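Local coordinates for Sf11-rnase (Nicotiana alata, PDB 1IOO), which cleaves RNA as a secreted T2-family ribonuclease of the style, associated with gametophytic self-incompatibility, the rejection of a plant's own pollen, at residues A[61-64]-A[65-69]; A[74-77]-A[78-82]; A[99-102]-A[103-107]; A[109-112]-A[113-116]. All blocks are in the same frame, centred on the assembly; numbering follows the deposited sequence.

Contact 1 (A[61-64]-A[65-69])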
loop_
_atom_site.group_PDB
_atom_site.type_symbol
_atom_site.label_atom_id
_atom_site.label_comp_id
_atom_site.label_asym_id
_atom_site.label_seq_id
_atom_site.Cartn_x
_atom_site.Cartn_y
_atom_site.Cartn_z
ATOM N N ASN A 61 -16.583 -4.705 6.784
ATOM C CA ASN A 61 -16.934 -3.412 6.212
ATOM C C ASN A 61 -15.730 -2.481 6.176
ATOM O O ASN A 61 -15.547 -1.727 5.221
ATOM C CB ASN A 61 -18.057 -2.739 7.006
ATOM C CG ASN A 61 -19.391 -3.417 6.810
ATOM O OD1 ASN A 61 -19.719 -3.857 5.706
ATOM N ND2 ASN A 61 -20.180 -3.494 7.876
ATOM N N ASP A 62 -14.912 -2.528 7.223
ATOM C CA ASP A 62 -13.729 -1.681 7.290
ATOM C C ASP A 62 -12.733 -2.040 6.196
ATOM O O ASP A 62 -12.189 -1.160 5.527
ATOM C CB ASP A 62 -13.035 -1.798 8.654
ATOM C CG ASP A 62 -13.798 -1.101 9.772
ATOM O OD1 ASP A 62 -14.636 -0.226 9.482
ATOM O OD2 ASP A 62 -13.540 -1.420 10.950
ATOM N N LEU A 63 -12.514 -3.336 5.996
ATOM C CA LEU A 63 -11.560 -3.786 4.993
ATOM C C LEU A 63 -12.060 -3.535 3.581
ATOM O O LEU A 63 -11.281 -3.170 2.705
ATOM C CB LEU A 63 -11.234 -5.269 5.185
ATOM C CG LEU A 63 -10.361 -5.552 6.411
ATOM C CD1 LEU A 63 -10.288 -7.056 6.641
ATOM C CD2 LEU A 63 -8.973 -4.951 6.203
ATOM N N ASP A 64 -13.355 -3.723 3.348
ATOM C CA ASP A 64 -13.883 -3.501 2.007
ATOM C C ASP A 64 -13.676 -2.061 1.567
ATOM O O ASP A 64 -13.528 -1.782 0.378
ATOM C CB ASP A 64 -15.363 -3.854 1.904
ATOM C CG ASP A 64 -15.867 -3.736 0.484
ATOM O OD1 ASP A 64 -16.653 -2.810 0.189
ATOM O OD2 ASP A 64 -15.448 -4.556 -0.356
ATOM N N LYS A 65 -13.670 -1.142 2.529
ATOM C CA LYS A 65 -13.466 0.257 2.216
ATOM C C LYS A 65 -11.976 0.617 2.155
ATOM O O LYS A 65 -11.490 1.090 1.132
ATOM C CB LYS A 65 -14.151 1.155 3.255
ATOM C CG LYS A 65 -13.880 2.639 3.044
ATOM C CD LYS A 65 -14.499 3.495 4.143
ATOM C CE LYS A 65 -14.147 4.961 3.932
ATOM N NZ LYS A 65 -14.715 5.843 4.994
ATOM N N HIS A 66 -11.253 0.346 3.237
ATOM C CA HIS A 66 -9.852 0.755 3.349
ATOM C C HIS A 66 -8.887 -0.150 2.599
ATOM O O HIS A 66 -7.800 0.286 2.228
ATOM C CB HIS A 66 -9.468 0.858 4.819
ATOM C CG HIS A 66 -10.229 1.919 5.546
ATOM N ND1 HIS A 66 -11.217 1.639 6.467
ATOM C CD2 HIS A 66 -10.188 3.266 5.433
ATOM C CE1 HIS A 66 -11.751 2.772 6.889
ATOM N NE2 HIS A 66 -11.146 3.774 6.276
ATOM N N TRP A 67 -9.264 -1.410 2.420
ATOM C CA TRP A 67 -8.449 -2.373 1.680
ATOM C C TRP A 67 -9.276 -2.964 0.547
ATOM O O TRP A 67 -9.277 -4.171 0.313
ATOM C CB TRP A 67 -7.973 -3.493 2.619
ATOM C CG TRP A 67 -6.767 -4.282 2.133
ATOM C CD1 TRP A 67 -6.470 -4.637 0.842
ATOM C CD2 TRP A 67 -5.744 -4.865 2.950
ATOM N NE1 TRP A 67 -5.326 -5.406 0.811
ATOM C CE2 TRP A 67 -4.862 -5.562 2.091
ATOM C CE3 TRP A 67 -5.489 -4.870 4.327
ATOM C CZ2 TRP A 67 -3.743 -6.253 2.564
ATOM C CZ3 TRP A 67 -4.378 -5.557 4.799
ATOM C CH2 TRP A 67 -3.519 -6.240 3.918
ATOM N N MET A 68 -9.989 -2.093 -0.156
ATOM C CA MET A 68 -10.866 -2.529 -1.224
ATOM C C MET A 68 -10.140 -3.413 -2.222
ATOM O O MET A 68 -9.059 -3.071 -2.701
ATOM C CB MET A 68 -11.471 -1.320 -1.941
ATOM C CG MET A 68 -12.652 -1.677 -2.831
ATOM S SD MET A 68 -13.432 -0.244 -3.597
ATOM C CE MET A 68 -14.223 0.548 -2.179
ATOM N N GLN A 69 -10.728 -4.570 -2.504
ATOM C CA GLN A 69 -10.175 -5.493 -3.487
ATOM C C GLN A 69 -10.679 -5.091 -4.870
ATOM O O GLN A 69 -11.682 -5.602 -5.362
ATOM C CB GLN A 69 -10.583 -6.913 -3.109
ATOM C CG GLN A 69 -10.181 -7.257 -1.670
ATOM C CD GLN A 69 -10.799 -8.545 -1.174
ATOM O OE1 GLN A 69 -10.139 -9.583 -1.108
ATOM N NE2 GLN A 69 -12.078 -8.486 -0.825
HETATM O O HOH W 1 -13.187 -5.843 -1.427
#
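Met-68 wraps its side chain around the carbonyl oxygen of Asp-64. Its CB starts 3.1 Å from Asp-64 O, and CG follows at 3.3 Å from that same oxygen. SD then swings to the outside of the curve, and a bend in the last torsion (chi3 -70°) returns CE to 3.5 Å from Asp-64 O. An unbranched, flexible thioether suits such a curl, and the side chain also packs on Arg-23 and Pro-26. Two residues earlier, Asp-62 O accepts from His-66 N, with N 2.9 Å from O and an N-H...O angle of 170°. The imidazole adds a weak second bond from ND1 to this oxygen, possible because CG stands beside the backbone N (chi1 -64°). CD of Lys-65 lies over one face of the imidazole, toward its rim. All this is the C-terminal turn of helix 57-66, in the T2 ribonuclease fold. Trp-67 is the first residue to leave helical geometry, although its N still reaches Leu-63 O at 2.7 Å. The side chains of Leu-63 and Trp-67 run side by side, the methyl CD2 of Leu-63 lying 4.0 Å from CE3 of the indole. Large apolar groups fit this buried flank, where Trp-84 and Phe-105 also meet the indole and Gln-87, probably an active-site residue, lies close. Asp-64, itself in a salt bridge with Arg-23, receives a hydrogen bond at OD2 from a water 2.8 Å away. The same water accepts from both N and NE2 of Gln-69, a residue that by similarity binds the RNA 3'-phosphate.

Contact 2 (A[74-77]-A[78-82])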
loop_
_atom_site.group_PDB
_atom_site.type_symbol
_atom_site.label_atom_id
_atom_site.label_comp_id
_atom_site.label_asym_id
_atom_site.label_seq_id
_atom_site.Cartn_x
_atom_site.Cartn_y
_atom_site.Cartn_z
ATOM N N GLN A 74 -17.812 -6.582 -5.748
ATOM C CA GLN A 74 -18.020 -6.384 -4.320
ATOM C C GLN A 74 -18.521 -7.652 -3.621
ATOM O O GLN A 74 -18.023 -8.007 -2.554
ATOM C CB GLN A 74 -19.004 -5.237 -4.074
ATOM C CG GLN A 74 -19.247 -4.976 -2.602
ATOM C CD GLN A 74 -19.936 -3.652 -2.355
ATOM O OE1 GLN A 74 -20.586 -3.103 -3.242
ATOM N NE2 GLN A 74 -19.805 -3.137 -1.138
ATOM N N ASP A 75 -19.501 -8.336 -4.208
ATOM C CA ASP A 75 -20.046 -9.538 -3.578
ATOM C C ASP A 75 -18.978 -10.615 -3.417
ATOM O O ASP A 75 -18.781 -11.143 -2.322
ATOM C CB ASP A 75 -21.244 -10.078 -4.366
ATOM C CG ASP A 75 -21.905 -11.266 -3.682
ATOM O OD1 ASP A 75 -21.951 -11.293 -2.432
ATOM O OD2 ASP A 75 -22.392 -12.168 -4.392
ATOM N N TYR A 76 -18.278 -10.931 -4.502
ATOM C CA TYR A 76 -17.222 -11.939 -4.436
ATOM C C TYR A 76 -16.121 -11.510 -3.464
ATOM O O TYR A 76 -15.612 -12.315 -2.682
ATOM C CB TYR A 76 -16.614 -12.175 -5.822
ATOM C CG TYR A 76 -15.709 -13.381 -5.851
ATOM C CD1 TYR A 76 -16.243 -14.662 -5.982
ATOM C CD2 TYR A 76 -14.330 -13.253 -5.678
ATOM C CE1 TYR A 76 -15.434 -15.788 -5.935
ATOM C CE2 TYR A 76 -13.508 -14.377 -5.626
ATOM C CZ TYR A 76 -14.070 -15.641 -5.754
ATOM O OH TYR A 76 -13.265 -16.758 -5.679
ATOM N N GLY A 77 -15.755 -10.235 -3.522
ATOM C CA GLY A 77 -14.728 -9.734 -2.632
ATOM C C GLY A 77 -15.089 -9.902 -1.166
ATOM O O GLY A 77 -14.271 -10.363 -0.370
ATOM N N ARG A 78 -16.320 -9.547 -0.810
ATOM C CA ARG A 78 -16.773 -9.618 0.576
ATOM C C ARG A 78 -16.972 -11.055 1.046
ATOM O O ARG A 78 -16.763 -11.366 2.219
ATOM C CB ARG A 78 -18.092 -8.862 0.737
ATOM C CG ARG A 78 -17.977 -7.346 0.652
ATOM C CD ARG A 78 -19.354 -6.712 0.760
ATOM N NE ARG A 78 -19.975 -7.006 2.046
ATOM C CZ ARG A 78 -19.777 -6.295 3.151
ATOM N NH1 ARG A 78 -18.982 -5.234 3.128
ATOM N NH2 ARG A 78 -20.358 -6.658 4.290
ATOM N N THR A 79 -17.366 -11.927 0.126
ATOM C CA THR A 79 -17.653 -13.316 0.461
ATOM C C THR A 79 -16.407 -14.203 0.452
ATOM O O THR A 79 -16.121 -14.883 1.440
ATOM C CB THR A 79 -18.685 -13.923 -0.522
ATOM O OG1 THR A 79 -19.891 -13.150 -0.482
ATOM C CG2 THR A 79 -19.008 -15.360 -0.133
ATOM N N GLU A 80 -15.661 -14.190 -0.649
ATOM C CA GLU A 80 -14.509 -15.078 -0.783
ATOM C C GLU A 80 -13.188 -14.412 -0.395
ATOM O O GLU A 80 -12.176 -15.097 -0.237
ATOM C CB GLU A 80 -14.451 -15.651 -2.197
ATOM C CG GLU A 80 -15.737 -16.361 -2.620
ATOM C CD GLU A 80 -16.262 -17.327 -1.568
ATOM O OE1 GLU A 80 -15.451 -18.050 -0.959
ATOM O OE2 GLU A 80 -17.491 -17.368 -1.358
ATOM N N GLN A 81 -13.188 -13.086 -0.275
ATOM C CA GLN A 81 -12.007 -12.337 0.188
ATOM C C GLN A 81 -10.695 -12.872 -0.427
ATOM O O GLN A 81 -9.710 -13.111 0.276
ATOM C CB GLN A 81 -11.984 -12.439 1.722
ATOM C CG GLN A 81 -13.324 -11.972 2.320
ATOM C CD GLN A 81 -13.481 -12.178 3.810
ATOM O OE1 GLN A 81 -12.513 -12.365 4.547
ATOM N NE2 GLN A 81 -14.728 -12.128 4.267
ATOM N N PRO A 82 -10.637 -12.968 -1.758
ATOM C CA PRO A 82 -9.452 -13.485 -2.447
ATOM C C PRO A 82 -8.143 -12.728 -2.232
ATOM O O PRO A 82 -7.094 -13.344 -2.040
ATOM C CB PRO A 82 -9.888 -13.501 -3.908
ATOM C CG PRO A 82 -10.818 -12.336 -3.989
ATOM C CD PRO A 82 -11.629 -12.455 -2.722
HETATM O O HOH W 2 -18.911 -3.145 1.581
#
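Glu-80 lays its aliphatic stem over one face of the Tyr-76 ring, with CG 3.8 Å from the ring centroid in a CH-pi contact. CG stands nearer the rim than the middle, 3.4 Å from CE1 of Tyr-76. The bent Glu-80 chain (chi2 -47°) leads the carboxylate off, its plane 50° from that of the ring. Pro-82 comes at the ring edge, placing its CG 3.8 Å from CE2 of Tyr-76. On another side of helix 74-80, the hydroxyl of Thr-79 donates to Asp-75 O at 2.9 Å from OG1, arriving above the carbonyl plane. That oxygen also takes Thr-79 N, so two donors of one residue grip it. Gln-74 and Arg-78 run alongside each other, CG of Gln-74 being 3.8 Å from CD of Arg-78, and a water joins Gln-74 NE2 to Arg-78 NH1, weakly on the arginine side. Farther out, Gln-81 leaves the helix with positive phi and turns its amide back onto the last turn: NE2 donates to Arg-78 O at 3.0 Å, almost straight at 168°. NE2 also bonds Phe-55 O, and OE1 bonds Tyr-52 OH. Pro-82, able to start a helix because its first turn needs no N-H, opens helix 82-92. Helix 74-80 leans on helix 57-66 through Arg-78, which packs on Leu-60 and bonds Asn-61, while Gly-77 O receives NE2 of Gln-69 from the loop between these two helices.

Contact 3 (A[99-102]-A[103-107])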
loop_
_atom_site.group_PDB
_atom_site.type_symbol
_atom_site.label_atom_id
_atom_site.label_comp_id
_atom_site.label_asym_id
_atom_site.label_seq_id
_atom_site.Cartn_x
_atom_site.Cartn_y
_atom_site.Cartn_z
ATOM N N TYR A 99 1.911 -10.889 15.479
ATOM C CA TYR A 99 0.538 -10.671 15.038
ATOM C C TYR A 99 -0.196 -11.950 14.678
ATOM O O TYR A 99 0.401 -12.959 14.306
ATOM C CB TYR A 99 0.512 -9.780 13.785
ATOM C CG TYR A 99 1.302 -8.510 13.924
ATOM C CD1 TYR A 99 2.632 -8.445 13.514
ATOM C CD2 TYR A 99 0.746 -7.398 14.545
ATOM C CE1 TYR A 99 3.390 -7.306 13.728
ATOM C CE2 TYR A 99 1.494 -6.260 14.765
ATOM C CZ TYR A 99 2.817 -6.222 14.358
ATOM O OH TYR A 99 3.565 -5.103 14.628
ATOM N N ASN A 100 -1.513 -11.890 14.825
ATOM C CA ASN A 100 -2.387 -12.944 14.360
ATOM C C ASN A 100 -3.193 -12.389 13.195
ATOM O O ASN A 100 -2.996 -11.232 12.823
ATOM C CB ASN A 100 -3.298 -13.475 15.481
ATOM C CG ASN A 100 -4.109 -12.389 16.153
ATOM O OD1 ASN A 100 -4.790 -11.607 15.495
ATOM N ND2 ASN A 100 -4.055 -12.348 17.480
ATOM N N GLN A 101 -4.079 -13.175 12.600
ATOM C CA GLN A 101 -4.817 -12.657 11.454
ATOM C C GLN A 101 -5.542 -11.356 11.791
ATOM O O GLN A 101 -5.484 -10.386 11.036
ATOM C CB GLN A 101 -5.830 -13.667 10.930
ATOM C CG GLN A 101 -6.467 -13.199 9.633
ATOM C CD GLN A 101 -7.562 -14.118 9.157
ATOM O OE1 GLN A 101 -7.461 -15.336 9.291
ATOM N NE2 GLN A 101 -8.613 -13.542 8.584
ATOM N N ASN A 102 -6.213 -11.337 12.937
ATOM C CA ASN A 102 -6.984 -10.172 13.349
ATOM C C ASN A 102 -6.108 -8.946 13.615
ATOM O O ASN A 102 -6.453 -7.840 13.194
ATOM C CB ASN A 102 -7.814 -10.498 14.592
ATOM C CG ASN A 102 -8.987 -11.404 14.287
ATOM O OD1 ASN A 102 -9.638 -11.928 15.193
ATOM N ND2 ASN A 102 -9.279 -11.582 13.004
ATOM N N THR A 103 -4.990 -9.123 14.313
ATOM C CA THR A 103 -4.147 -7.973 14.630
ATOM C C THR A 103 -3.301 -7.542 13.437
ATOM O O THR A 103 -2.880 -6.391 13.361
ATOM C CB THR A 103 -3.282 -8.225 15.868
ATOM O OG1 THR A 103 -2.459 -9.369 15.664
ATOM C CG2 THR A 103 -4.178 -8.465 17.075
ATOM N N TYR A 104 -3.056 -8.456 12.502
ATOM C CA TYR A 104 -2.331 -8.098 11.291
ATOM C C TYR A 104 -3.177 -7.156 10.433
ATOM O O TYR A 104 -2.724 -6.080 10.031
ATOM C CB TYR A 104 -1.961 -9.354 10.499
ATOM C CG TYR A 104 -1.434 -9.078 9.105
ATOM C CD1 TYR A 104 -2.250 -9.250 7.991
ATOM C CD2 TYR A 104 -0.116 -8.669 8.903
ATOM C CE1 TYR A 104 -1.770 -9.029 6.701
ATOM C CE2 TYR A 104 0.381 -8.439 7.610
ATOM C CZ TYR A 104 -0.458 -8.625 6.514
ATOM O OH TYR A 104 -0.002 -8.404 5.231
ATOM N N PHE A 105 -4.421 -7.545 10.175
ATOM C CA PHE A 105 -5.305 -6.680 9.410
ATOM C C PHE A 105 -5.674 -5.433 10.213
ATOM O O PHE A 105 -5.803 -4.347 9.653
ATOM C CB PHE A 105 -6.552 -7.438 8.950
ATOM C CG PHE A 105 -6.302 -8.320 7.762
ATOM C CD1 PHE A 105 -5.889 -9.642 7.922
ATOM C CD2 PHE A 105 -6.417 -7.805 6.477
ATOM C CE1 PHE A 105 -5.592 -10.438 6.822
ATOM C CE2 PHE A 105 -6.120 -8.589 5.362
ATOM C CZ PHE A 105 -5.706 -9.910 5.534
ATOM N N GLY A 106 -5.810 -5.589 11.527
ATOM C CA GLY A 106 -6.127 -4.446 12.370
ATOM C C GLY A 106 -5.005 -3.427 12.320
ATOM O O GLY A 106 -5.246 -2.216 12.313
ATOM N N LEU A 107 -3.768 -3.916 12.300
ATOM C CA LEU A 107 -2.608 -3.030 12.221
ATOM C C LEU A 107 -2.602 -2.276 10.898
ATOM O O LEU A 107 -2.359 -1.070 10.863
ATOM C CB LEU A 107 -1.303 -3.815 12.357
ATOM C CG LEU A 107 -0.030 -2.966 12.199
ATOM C CD1 LEU A 107 -0.005 -1.879 13.268
ATOM C CD2 LEU A 107 1.207 -3.841 12.306
#
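A capping box formed by Asn-100 and Thr-103 starts helix 101-113. Each side chain takes the other's backbone N-H: Asn-100 N donates to Thr-103 OG1 at 2.8 Å with an angle of 163°, and Thr-103 N donates to Asn-100 OD1, also at 2.8 Å. For this exchange both polar groups sit between their own backbone N and carbonyl carbon (chi1 55° in Asn-100, 58° in Thr-103). Asparagine thus serves Thr-103 N, a first-turn N-H with no preceding turn to bond, and threonine returns the favour to the N-cap's own N-H. Asn-100 O meanwhile accepts from Tyr-104 N. Tyr-99, just before the cap, brings its CB to 4.1 Å from CB of Tyr-104. Its ring has Thr-103 OG1 near its plane at one edge, and reaches along the helix until CE2 lies 3.5 Å from CD2 of Leu-107. Leu-5 of strand 4-10 touches both Tyr-99 and Leu-107, while the phenol of Tyr-99 bonds Pro-172 O. On the inner flank, the methylene CG of Gln-101 packs 4.0 Å from CD1 of Phe-105, and Gln-101 O lies at the edge of that ring. Tyr-104, whose OH is held by Leu-34 O, comes close to the catalytic His-91. Apolar contact between the residue before the N-cap and the fourth helical residue resembles the hydrophobic staple that often accompanies a capping box, here made through the CB atoms.

Contact 4 (A[109-112]-A[113-116]). With NAG (2-acetamido-2-deoxy-beta-D-glucopyranose), chain C; MAN (alpha-D-mannopyranose), chain B; NAG (2-acetamido-2-deoxy-beta-D-glucopyranose), chain D.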
loop_
_atom_site.group_PDB
_atom_site.type_symbol
_atom_site.label_atom_id
_atom_site.label_comp_id
_atom_site.label_asym_id
_atom_site.label_seq_id
_atom_site.Cartn_x
_atom_site.Cartn_y
_atom_site.Cartn_z
ATOM N N LEU A 109 -5.077 -1.427 9.083
ATOM C CA LEU A 109 -6.096 -0.392 9.153
ATOM C C LEU A 109 -5.630 0.780 10.013
ATOM O O LEU A 109 -5.841 1.941 9.662
ATOM C CB LEU A 109 -7.404 -0.974 9.710
ATOM C CG LEU A 109 -8.144 -1.937 8.771
ATOM C CD1 LEU A 109 -9.296 -2.615 9.498
ATOM C CD2 LEU A 109 -8.658 -1.160 7.570
ATOM N N ARG A 110 -4.984 0.468 11.134
ATOM C CA ARG A 110 -4.480 1.503 12.036
ATOM C C ARG A 110 -3.427 2.370 11.351
ATOM O O ARG A 110 -3.469 3.598 11.436
ATOM C CB ARG A 110 -3.875 0.866 13.292
ATOM C CG ARG A 110 -3.337 1.866 14.310
ATOM C CD ARG A 110 -2.895 1.172 15.592
ATOM N NE ARG A 110 -1.547 0.609 15.510
ATOM C CZ ARG A 110 -0.432 1.335 15.516
ATOM N NH1 ARG A 110 -0.498 2.659 15.596
ATOM N NH2 ARG A 110 0.752 0.737 15.457
ATOM N N LEU A 111 -2.480 1.728 10.673
ATOM C CA LEU A 111 -1.421 2.463 9.992
ATOM C C LEU A 111 -1.980 3.318 8.862
ATOM O O LEU A 111 -1.529 4.443 8.646
ATOM C CB LEU A 111 -0.357 1.497 9.461
ATOM C CG LEU A 111 0.358 0.711 10.566
ATOM C CD1 LEU A 111 1.438 -0.171 9.959
ATOM C CD2 LEU A 111 0.978 1.668 11.569
ATOM N N LYS A 112 -2.957 2.785 8.137
ATOM C CA LYS A 112 -3.582 3.526 7.050
ATOM C C LYS A 112 -4.271 4.785 7.588
ATOM O O LYS A 112 -4.182 5.863 7.001
ATOM C CB LYS A 112 -4.604 2.622 6.346
ATOM C CG LYS A 112 -5.151 3.135 5.019
ATOM C CD LYS A 112 -6.503 3.794 5.165
ATOM C CE LYS A 112 -7.188 3.898 3.806
ATOM N NZ LYS A 112 -8.457 4.678 3.854
ATOM N N ASP A 113 -4.933 4.632 8.730
ATOM C CA ASP A 113 -5.666 5.722 9.362
ATOM C C ASP A 113 -4.733 6.826 9.851
ATOM O O ASP A 113 -5.168 7.949 10.106
ATOM C CB ASP A 113 -6.477 5.173 10.533
ATOM C CG ASP A 113 -7.452 6.183 11.084
ATOM O OD1 ASP A 113 -8.302 6.661 10.308
ATOM O OD2 ASP A 113 -7.370 6.495 12.289
ATOM N N LYS A 114 -3.453 6.504 9.988
ATOM C CA LYS A 114 -2.469 7.476 10.445
ATOM C C LYS A 114 -2.166 8.514 9.377
ATOM O O LYS A 114 -1.617 9.576 9.676
ATOM C CB LYS A 114 -1.150 6.783 10.804
ATOM C CG LYS A 114 -1.081 6.177 12.191
ATOM C CD LYS A 114 0.244 5.435 12.392
ATOM C CE LYS A 114 1.460 6.323 12.115
ATOM N NZ LYS A 114 1.619 7.445 13.088
ATOM N N PHE A 115 -2.526 8.219 8.131
ATOM C CA PHE A 115 -2.182 9.122 7.057
ATOM C C PHE A 115 -3.366 9.566 6.223
ATOM O O PHE A 115 -4.410 8.916 6.146
ATOM C CB PHE A 115 -1.176 8.472 6.093
ATOM C CG PHE A 115 0.037 7.908 6.764
ATOM C CD1 PHE A 115 0.143 6.542 7.016
ATOM C CD2 PHE A 115 1.065 8.746 7.171
ATOM C CE1 PHE A 115 1.266 6.018 7.671
ATOM C CE2 PHE A 115 2.188 8.242 7.824
ATOM C CZ PHE A 115 2.292 6.879 8.076
ATOM N N ASP A 116 -3.165 10.731 5.623
ATOM C CA ASP A 116 -4.039 11.300 4.631
ATOM C C ASP A 116 -3.142 11.891 3.569
ATOM O O ASP A 116 -2.970 13.105 3.478
ATOM C CB ASP A 116 -4.954 12.385 5.212
ATOM C CG ASP A 116 -6.025 12.829 4.224
ATOM O OD1 ASP A 116 -5.904 12.503 3.018
ATOM O OD2 ASP A 116 -6.985 13.510 4.648
HETATM C C1 NAG C . -8.930 9.638 8.037
HETATM C C2 NAG C . -8.403 10.384 9.258
HETATM C C3 NAG C . -9.025 9.818 10.542
HETATM C C4 NAG C . -10.566 9.789 10.439
HETATM C C5 NAG C . -10.983 9.081 9.142
HETATM C C6 NAG C . -12.482 9.116 8.906
HETATM C C7 NAG C . -6.205 11.354 9.094
HETATM C C8 NAG C . -4.702 11.148 9.033
HETATM N N2 NAG C . -6.958 10.281 9.310
HETATM O O3 NAG C . -8.629 10.631 11.637
HETATM O O4 NAG C . -11.137 9.083 11.565
HETATM O O5 NAG C . -10.364 9.716 8.003
HETATM O O6 NAG C . -12.941 10.446 8.713
HETATM O O7 NAG C . -6.673 12.482 8.940
HETATM C C1 MAN B . -6.733 10.646 15.137
HETATM C C2 MAN B . -5.703 10.916 14.037
HETATM C C3 MAN B . -5.494 9.650 13.200
HETATM C C4 MAN B . -5.099 8.478 14.099
HETATM C C5 MAN B . -6.160 8.291 15.185
HETATM C C6 MAN B . -5.802 7.205 16.182
HETATM O O2 MAN B . -4.474 11.323 14.621
HETATM O O3 MAN B . -4.482 9.875 12.231
HETATM O O4 MAN B . -4.992 7.294 13.321
HETATM O O5 MAN B . -6.331 9.522 15.926
HETATM O O6 MAN B . -4.933 7.699 17.192
HETATM C C1 NAG D . -8.687 9.486 2.757
HETATM C C2 NAG D . -9.808 10.317 3.404
HETATM C C3 NAG D . -9.360 10.878 4.749
HETATM C C4 NAG D . -8.891 9.732 5.635
HETATM C C5 NAG D . -7.752 8.996 4.926
HETATM C C6 NAG D . -7.244 7.820 5.733
HETATM C C7 NAG D . -11.465 11.801 2.472
HETATM C C8 NAG D . -11.736 13.141 1.812
HETATM N N2 NAG D . -10.198 11.399 2.522
HETATM O O3 NAG D . -10.447 11.550 5.369
HETATM O O4 NAG D . -8.435 10.250 6.895
HETATM O O5 NAG D . -8.223 8.471 3.665
HETATM O O6 NAG D . -8.237 6.811 5.842
HETATM O O7 NAG D . -12.402 11.140 2.932
HETATM O O HOH W 3 1.213 5.109 15.251
#
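The N-linked glycan of Asn-28 folds back over the last turns of helix 101-113, where CB of Asp-113 lies against the carbonyl oxygens of Leu-109 and Arg-110 and its polar atoms turn to the sugars. Asp-113 N closes a helical bond to Leu-109 O at 3.0 Å. Its own carbonyl oxygen is gripped twice: mannose O3 donates to Asp-113 O at 2.9 Å, and the acetamide N2 of the second N-acetylglucosamine at 3.0 Å. CG lies anti to the backbone N (chi1 -170°), which carries OD2 to 2.7 Å from the donating mannose O4. An acidic side chain suits a partner rich in hydroxyls. The acetamide methyl C8 rests on the backbone of Lys-114 and Phe-115. Beneath the sugar the chain tightens: Lys-114 N donates to Leu-111 O, and Phe-115 N to Lys-112 O at 3.1 Å, both from above the carbonyl plane. Phe-115 tucks in against strand 162-170. Leu-111 and Lys-114 lie alongside, CD of the lysine 3.9 Å from CD2 of the leucine. Beyond CD the lysine chain curls so that NZ weakly bonds a water 3.2 Å away, which also accepts from Arg-110 NH1.

Contacts 1 and 4 both lie at C-terminal helix ends, contact 3 at a helix start, and contact 2 at a junction where one helix ends and the next begins. Contacts 3 and 4 share helix 101-113. Its flank meets helix 57-66 of contact 1: Phe-105 packs on Leu-63 and Trp-67, and Leu-109 on Asp-62, Leu-63 and His-66. It is apolar and buried round Phe-105, Leu-63 and Trp-67, and more open and polar toward Asp-62 and His-66. Contacts 1 and 2 instead touch mainly through polar groups, amide to guanidinium or backbone carbonyl. Contact 2 is the most peripheral, about 19 Å from the chain's centre. Contact 4, about 11 Å from that centre, nonetheless meets carbohydrate.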